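Local structure of phosphohistidine phosphatase sixA (Escherichia coli, 1UJC) at residues L79-V85 with V105-L111; M6-A11 with R55-T59; V85-S89 with Y114-L119. The protein removes the phosphoryl group from phosphohistidine in the HPt domain of the sensor ArcB, acting within a multistep His-Asp phosphorelay. All coordinates share one frame; numbering follows the deposited sequence.

Interaction 1: L79-V85 with V105-L111; sequences LTPCGDV and VISHLPL. With WO4 (tungstate(VI)ion), chain C.
Pro81 crosses one face of the His108 imidazole obliquely, its CD over the middle of the ring in a CH-pi contact (Pro81 CD to the His108 centroid 3.9 Å) and its CG nearer His108 CG and CB. At the ring's edge lie tungstate O2 and, by CD2, the carbonyl oxygen of Leu79. In the ring plane, His108 ND1 gives a hydrogen bond to O2 of the tungstate (2.8 Å), and NE2 bonds to Ser51 OG, so both nitrogens are engaged and the rotation of the imidazole is fixed. The neighbouring N-H of Leu109 points almost straight at tungstate O1 (3.0 Å, 171°). This is the C-terminal end of strand 102-107 in the alpha/beta fold of the histidine phosphatase superfamily, where the loop after the strand carries part of the anion pocket. Just before it, Ser107 extends OG away from its own backbone N (chi1 -169°) to donate to Leu79 O at 2.5 Å, 21° from the carbonyl plane. Further inward the contact turns apolar. Leu79 CD2 meets Val105 CG1 at 3.7 Å, while the two methyls of Leu111 divide their work: CD2 sits against Leu79 CA and against Thr80 O, the carbonyl that opens the type I turn Thr80-Gly83, and Leu111 CD1 approaches Val85 CG2 at 4.0 Å.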
# COMPACT_ATOMS: atom_id res chain seq x y z
N LEU A 79 -9.67 -4.08 -1.38
CA LEU A 79 -8.59 -3.48 -0.61
C LEU A 79 -9.11 -2.85 0.69
O LEU A 79 -8.35 -2.27 1.46
CB LEU A 79 -7.85 -2.43 -1.44
CG LEU A 79 -6.93 -3.02 -2.51
CD1 LEU A 79 -6.28 -1.92 -3.34
CD2 LEU A 79 -5.87 -3.87 -1.83
N THR A 80 -10.42 -2.95 0.91
CA THR A 80 -11.03 -2.42 2.12
C THR A 80 -10.54 -3.31 3.26
O THR A 80 -10.00 -4.39 3.02
CB THR A 80 -12.57 -2.48 2.05
OG1 THR A 80 -12.98 -3.83 1.78
CG2 THR A 80 -13.09 -1.56 0.97
N PRO A 81 -10.72 -2.87 4.51
CA PRO A 81 -10.29 -3.66 5.67
C PRO A 81 -10.65 -5.15 5.62
O PRO A 81 -9.85 -6.00 5.99
CB PRO A 81 -10.96 -2.94 6.84
CG PRO A 81 -10.89 -1.51 6.40
CD PRO A 81 -11.31 -1.59 4.95
N CYS A 82 -11.86 -5.45 5.14
CA CYS A 82 -12.35 -6.83 5.06
C CYS A 82 -12.13 -7.48 3.69
O CYS A 82 -12.69 -8.55 3.41
CB CYS A 82 -13.84 -6.87 5.38
SG CYS A 82 -14.27 -6.11 6.95
N GLY A 83 -11.32 -6.84 2.86
CA GLY A 83 -11.05 -7.35 1.53
C GLY A 83 -10.56 -8.79 1.49
O GLY A 83 -9.96 -9.29 2.43
N ASP A 84 -10.83 -9.44 0.36
CA ASP A 84 -10.44 -10.83 0.16
C ASP A 84 -8.98 -10.87 -0.31
O ASP A 84 -8.69 -10.57 -1.48
CB ASP A 84 -11.36 -11.46 -0.89
CG ASP A 84 -11.13 -12.94 -1.03
OD1 ASP A 84 -12.10 -13.71 -0.87
OD2 ASP A 84 -9.98 -13.34 -1.30
N VAL A 85 -8.08 -11.23 0.59
CA VAL A 85 -6.66 -11.27 0.27
C VAL A 85 -6.37 -12.19 -0.92
O VAL A 85 -5.37 -12.02 -1.62
CB VAL A 85 -5.82 -11.73 1.48
CG1 VAL A 85 -5.94 -13.23 1.69
CG2 VAL A 85 -4.37 -11.33 1.29
N VAL A 105 0.43 -0.44 -3.45
CA VAL A 105 -0.88 -0.81 -2.90
C VAL A 105 -1.13 -0.09 -1.58
O VAL A 105 -0.38 -0.26 -0.63
CB VAL A 105 -0.96 -2.34 -2.64
CG1 VAL A 105 -2.35 -2.71 -2.13
CG2 VAL A 105 -0.63 -3.11 -3.91
N ILE A 106 -2.18 0.72 -1.53
CA ILE A 106 -2.51 1.47 -0.32
C ILE A 106 -3.78 0.86 0.26
O ILE A 106 -4.82 0.84 -0.39
CB ILE A 106 -2.72 2.96 -0.63
CG1 ILE A 106 -1.42 3.57 -1.15
CG2 ILE A 106 -3.17 3.69 0.61
CD1 ILE A 106 -1.52 5.04 -1.53
N SER A 107 -3.68 0.37 1.50
CA SER A 107 -4.82 -0.29 2.12
C SER A 107 -4.96 -0.07 3.63
O SER A 107 -4.60 0.99 4.15
CB SER A 107 -4.76 -1.79 1.82
OG SER A 107 -5.95 -2.46 2.19
N HIS A 108 -5.48 -1.08 4.32
CA HIS A 108 -5.69 -0.99 5.76
C HIS A 108 -5.35 -2.27 6.49
O HIS A 108 -5.08 -3.31 5.88
CB HIS A 108 -7.16 -0.69 6.09
CG HIS A 108 -7.85 0.21 5.11
ND1 HIS A 108 -8.43 1.41 5.49
CD2 HIS A 108 -8.10 0.08 3.79
CE1 HIS A 108 -9.01 1.96 4.45
NE2 HIS A 108 -8.83 1.18 3.40
N LEU A 109 -5.37 -2.18 7.82
CA LEU A 109 -5.17 -3.34 8.67
C LEU A 109 -6.58 -3.92 8.61
O LEU A 109 -7.54 -3.18 8.48
CB LEU A 109 -4.88 -2.95 10.12
CG LEU A 109 -3.63 -2.17 10.53
CD1 LEU A 109 -3.74 -1.82 12.01
CD2 LEU A 109 -2.39 -2.99 10.27
N PRO A 110 -6.72 -5.25 8.73
CA PRO A 110 -5.64 -6.22 8.90
C PRO A 110 -5.17 -6.76 7.55
O PRO A 110 -4.22 -7.55 7.49
CB PRO A 110 -6.31 -7.29 9.74
CG PRO A 110 -7.67 -7.36 9.11
CD PRO A 110 -8.03 -5.89 8.89
N LEU A 111 -5.83 -6.33 6.49
CA LEU A 111 -5.52 -6.78 5.14
C LEU A 111 -4.04 -6.69 4.74
O LEU A 111 -3.49 -7.64 4.20
CB LEU A 111 -6.37 -6.02 4.11
CG LEU A 111 -6.13 -6.33 2.63
CD1 LEU A 111 -5.97 -7.82 2.41
CD2 LEU A 111 -7.29 -5.78 1.81
W WO4 C . -6.97 1.39 9.56
O1 WO4 C . -5.56 0.58 8.96
O2 WO4 C . -8.09 1.67 8.26
O3 WO4 C . -6.56 2.82 10.44
O4 WO4 C . -7.77 0.33 10.67

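Interaction 2: M6-A11 with R55-T59; sequences MRHGDA and RAEQT. With WO4 (tungstate(VI)ion), chain C.
Arg55 runs its chain across one face of the His8 imidazole, meeting its atoms in succession. CB lies near the methyl of Ala11 and His8 ND1. CG, set between the backbone N and the carbonyl carbon (chi1 52°), comes beside His8 CG. The extended chain then brings Arg55 CD over the centre of the His8 ring, a CH-pi contact of 3.6 Å to the centroid. Arg55 NE passes above His8 NE2 without bonding to it and donates instead to tungstate O2 (2.6 Å). From the tip, Arg55 NH2 also reaches tungstate O2 (2.9 Å) and forms a salt bridge with Asp18. The guanidinium stands nearly perpendicular to the imidazole, 89° between planes. His8 belongs to the Arg-His-Gly sequence at the end of strand 2-7 that marks this superfamily, whose histidine accepts the phosphoryl group; consistent with that role, His8 NE2 binds the tungsten at 2.5 Å. Its other nitrogen, ND1, donates to Gly9 O, a partner in the ring plane, which helps fix the ring's rotation. On the backbone next to the histidine, Gly9 N donates to Thr59 OG1 (2.9 Å, 171°), and that hydroxyl in turn donates to Arg55 O, tying the loop to helix 54-66. Arg7 NE adds a bond to tungstate O1.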
# COMPACT_ATOMS: atom_id res chain seq x y z
N MET A 6 1.27 -0.45 1.33
CA MET A 6 1.24 0.63 2.29
C MET A 6 -0.05 0.76 3.08
O MET A 6 -1.15 0.60 2.54
CB MET A 6 1.54 1.95 1.56
CG MET A 6 1.49 3.20 2.42
SD MET A 6 1.98 4.65 1.45
CE MET A 6 2.59 5.76 2.76
N ARG A 7 0.08 1.04 4.37
CA ARG A 7 -1.08 1.23 5.23
C ARG A 7 -1.39 2.72 5.17
O ARG A 7 -0.49 3.55 5.24
CB ARG A 7 -0.77 0.83 6.67
CG ARG A 7 -1.92 1.07 7.63
CD ARG A 7 -1.54 0.71 9.05
NE ARG A 7 -2.65 0.91 9.97
CZ ARG A 7 -2.53 0.93 11.29
NH1 ARG A 7 -1.35 0.75 11.86
NH2 ARG A 7 -3.60 1.12 12.05
N HIS A 8 -2.67 3.06 5.03
CA HIS A 8 -3.08 4.45 4.97
C HIS A 8 -2.50 5.20 6.16
O HIS A 8 -2.14 4.59 7.17
CB HIS A 8 -4.61 4.53 4.99
CG HIS A 8 -5.20 4.14 6.31
ND1 HIS A 8 -5.12 4.95 7.42
CD2 HIS A 8 -5.83 3.01 6.71
CE1 HIS A 8 -5.67 4.33 8.45
NE2 HIS A 8 -6.11 3.15 8.04
N GLY A 9 -2.40 6.52 6.04
CA GLY A 9 -1.85 7.33 7.12
C GLY A 9 -2.81 7.56 8.27
O GLY A 9 -3.99 7.23 8.19
N ASP A 10 -2.29 8.12 9.36
CA ASP A 10 -3.06 8.42 10.56
C ASP A 10 -4.36 9.13 10.17
O ASP A 10 -4.35 10.09 9.40
CB ASP A 10 -2.23 9.30 11.49
CG ASP A 10 -2.89 9.52 12.83
OD1 ASP A 10 -3.05 8.55 13.61
OD2 ASP A 10 -3.25 10.68 13.12
N ALA A 11 -5.48 8.65 10.70
CA ALA A 11 -6.78 9.23 10.36
C ALA A 11 -7.63 9.64 11.55
O ALA A 11 -7.55 9.05 12.62
CB ALA A 11 -7.55 8.24 9.49
N ARG A 55 -9.64 7.49 3.62
CA ARG A 55 -8.30 7.57 4.19
C ARG A 55 -7.23 6.96 3.28
O ARG A 55 -6.09 7.41 3.27
CB ARG A 55 -8.26 6.93 5.59
CG ARG A 55 -8.82 5.52 5.71
CD ARG A 55 -8.94 5.17 7.18
NE ARG A 55 -9.39 3.80 7.46
CZ ARG A 55 -10.65 3.39 7.40
NH1 ARG A 55 -11.63 4.22 7.07
NH2 ARG A 55 -10.94 2.13 7.72
N ALA A 56 -7.61 5.96 2.50
CA ALA A 56 -6.66 5.33 1.59
C ALA A 56 -6.41 6.26 0.40
O ALA A 56 -5.26 6.56 0.06
CB ALA A 56 -7.20 3.99 1.10
N GLU A 57 -7.49 6.74 -0.21
CA GLU A 57 -7.39 7.63 -1.35
C GLU A 57 -6.63 8.92 -1.00
O GLU A 57 -5.84 9.41 -1.80
CB GLU A 57 -8.79 7.96 -1.87
CG GLU A 57 -9.60 6.72 -2.24
CD GLU A 57 -11.03 7.04 -2.68
OE1 GLU A 57 -11.63 7.97 -2.11
OE2 GLU A 57 -11.54 6.34 -3.58
N GLN A 58 -6.85 9.46 0.19
CA GLN A 58 -6.17 10.68 0.60
C GLN A 58 -4.69 10.41 0.80
O GLN A 58 -3.85 11.26 0.50
CB GLN A 58 -6.78 11.23 1.88
CG GLN A 58 -6.55 12.72 2.04
CD GLN A 58 -7.05 13.26 3.36
OE1 GLN A 58 -7.95 12.70 3.98
NE2 GLN A 58 -6.47 14.38 3.79
N THR A 59 -4.36 9.24 1.33
CA THR A 59 -2.96 8.88 1.53
C THR A 59 -2.31 8.87 0.15
O THR A 59 -1.19 9.35 -0.03
CB THR A 59 -2.83 7.48 2.16
OG1 THR A 59 -3.33 7.52 3.51
CG2 THR A 59 -1.38 7.04 2.17
W WO4 C . -6.97 1.39 9.56
O1 WO4 C . -5.56 0.58 8.96
O2 WO4 C . -8.09 1.67 8.26
O3 WO4 C . -6.56 2.82 10.44
O4 WO4 C . -7.77 0.33 10.67

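Interaction 3: V85-S89 with Y114-L119; sequences VGLVS and YLVAEL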
# COMPACT_ATOMS: atom_id res chain seq x y z
N VAL A 85 -8.08 -11.23 0.59
CA VAL A 85 -6.66 -11.27 0.27
C VAL A 85 -6.37 -12.19 -0.92
O VAL A 85 -5.37 -12.02 -1.62
CB VAL A 85 -5.82 -11.73 1.48
CG1 VAL A 85 -5.94 -13.23 1.69
CG2 VAL A 85 -4.37 -11.33 1.29
N GLY A 86 -7.24 -13.17 -1.14
CA GLY A 86 -7.04 -14.09 -2.24
C GLY A 86 -7.20 -13.39 -3.58
O GLY A 86 -6.39 -13.59 -4.49
N LEU A 87 -8.23 -12.56 -3.69
CA LEU A 87 -8.49 -11.82 -4.92
C LEU A 87 -7.44 -10.74 -5.14
O LEU A 87 -7.07 -10.45 -6.27
CB LEU A 87 -9.89 -11.19 -4.87
CG LEU A 87 -11.09 -12.15 -4.85
CD1 LEU A 87 -12.39 -11.36 -4.70
CD2 LEU A 87 -11.11 -12.98 -6.13
N VAL A 88 -6.94 -10.15 -4.06
CA VAL A 88 -5.91 -9.14 -4.19
C VAL A 88 -4.66 -9.83 -4.74
O VAL A 88 -4.01 -9.34 -5.67
CB VAL A 88 -5.57 -8.50 -2.82
CG1 VAL A 88 -4.45 -7.49 -3.00
CG2 VAL A 88 -6.81 -7.82 -2.25
N SER A 89 -4.35 -10.98 -4.16
CA SER A 89 -3.21 -11.79 -4.57
C SER A 89 -3.29 -12.14 -6.06
O SER A 89 -2.31 -12.02 -6.80
CB SER A 89 -3.17 -13.07 -3.74
OG SER A 89 -2.29 -14.02 -4.29
N TYR A 114 -2.00 -9.58 6.28
CA TYR A 114 -2.35 -10.86 5.67
C TYR A 114 -1.89 -10.94 4.22
O TYR A 114 -1.51 -12.01 3.73
CB TYR A 114 -3.86 -11.10 5.71
CG TYR A 114 -4.47 -11.07 7.09
CD1 TYR A 114 -3.91 -11.77 8.15
CD2 TYR A 114 -5.64 -10.34 7.33
CE1 TYR A 114 -4.49 -11.75 9.42
CE2 TYR A 114 -6.22 -10.31 8.59
CZ TYR A 114 -5.65 -11.02 9.63
OH TYR A 114 -6.25 -11.01 10.87
N LEU A 115 -1.93 -9.80 3.53
CA LEU A 115 -1.51 -9.76 2.13
C LEU A 115 -0.06 -10.19 1.97
O LEU A 115 0.26 -10.98 1.08
CB LEU A 115 -1.70 -8.35 1.56
CG LEU A 115 -1.37 -8.17 0.08
CD1 LEU A 115 -2.18 -9.15 -0.76
CD2 LEU A 115 -1.68 -6.75 -0.34
N VAL A 116 0.82 -9.67 2.83
CA VAL A 116 2.23 -10.04 2.77
C VAL A 116 2.41 -11.54 2.98
O VAL A 116 3.15 -12.19 2.25
CB VAL A 116 3.07 -9.29 3.83
CG1 VAL A 116 4.50 -9.83 3.84
CG2 VAL A 116 3.08 -7.80 3.54
N ALA A 117 1.72 -12.09 3.98
CA ALA A 117 1.82 -13.52 4.28
C ALA A 117 1.28 -14.34 3.10
O ALA A 117 1.92 -15.29 2.66
CB ALA A 117 1.03 -13.85 5.54
N GLU A 118 0.11 -13.95 2.61
CA GLU A 118 -0.52 -14.62 1.48
C GLU A 118 0.41 -14.65 0.27
O GLU A 118 0.50 -15.66 -0.43
CB GLU A 118 -1.82 -13.90 1.11
CG GLU A 118 -2.48 -14.33 -0.20
CD GLU A 118 -3.03 -15.73 -0.16
OE1 GLU A 118 -3.26 -16.25 0.95
OE2 GLU A 118 -3.24 -16.32 -1.24
N LEU A 119 1.10 -13.54 0.02
CA LEU A 119 2.02 -13.45 -1.11
C LEU A 119 3.36 -14.14 -0.85
O LEU A 119 3.97 -14.69 -1.77
CB LEU A 119 2.28 -11.98 -1.45
CG LEU A 119 1.08 -11.10 -1.82
CD1 LEU A 119 1.53 -9.65 -1.85
CD2 LEU A 119 0.51 -11.52 -3.16
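Two helices of the alpha/beta fold, 85-98 and 111-119, meet here beside the central sheet. They are joined in the chain through strand 102-107, and their facing turns cross at -59° with the short axes 9.7 Å apart at closest approach. Val85, in the first turn of its helix, enters the interface with one branch. Val85 CG2 is anti to the backbone N and reaches the surface of the opposite helix between Leu115 and Glu118, coming within 3.4 Å of Leu115 CA, tighter than usual for two carbons, and 3.6 Å of Glu118 CB. The carbonyl oxygen of Tyr114 lies near the same methyl, whereas the phenol ring of Tyr114 leads off toward Pro125. One turn on, Val88 and Leu115 cross at about a right angle: Val88 CG1 touches Leu115 CD1 at 3.6 Å, with Leu115 CD2 slightly farther away. The same CD1 also meets Val85 CG2, while the leucine side chain touches Ile5 of strand 2-7. Toward the outer side, Glu118 CG, anti to the backbone N (chi1 170°), lies alongside Ser89 CB (3.8 Å), and the bend at chi2 turns the carboxylate from there. Leu119 CD2 comes 3.9 Å from Ser89 OG, a hydroxyl meeting a methyl. The start of helix 85-98 is capped from outside this pair, Asp84 OD2 accepting from Leu87 N. No hydrogen bond passes between the two segments, and Ser89 OG and Glu118 OE2 remain 3.9 Å apart. The helices are thus held to each other here by the fit of methyl and methylene groups, with the exposed carboxylate of Glu118 contributing chiefly its aliphatic carbons to the contact.

Overall arrangement
Interactions 1 and 2 meet at the tungstate, each supplying part of one pocket: His108 and Leu109 from the first, Arg7, His8 and Arg55 from the second. Their centres are about 11 Å apart. Neighbouring strands 102-107 and 2-7 join them, with probable hydrogen bonds from Met6 N to Val105 O (2.6 Å) and from Ser107 N to Met6 O (2.8 Å). Interaction 3 lies farther out, its centre about 9 Å from that of interaction 1; its Tyr114 side chain is about 11 Å from the tungstate. Interactions 1 and 3 share Val85 and touch where Leu79 CD2 meets Val88 CG1 at 4.1 Å. Interactions 2 and 3 do not touch, their centres being about 19 Å apart.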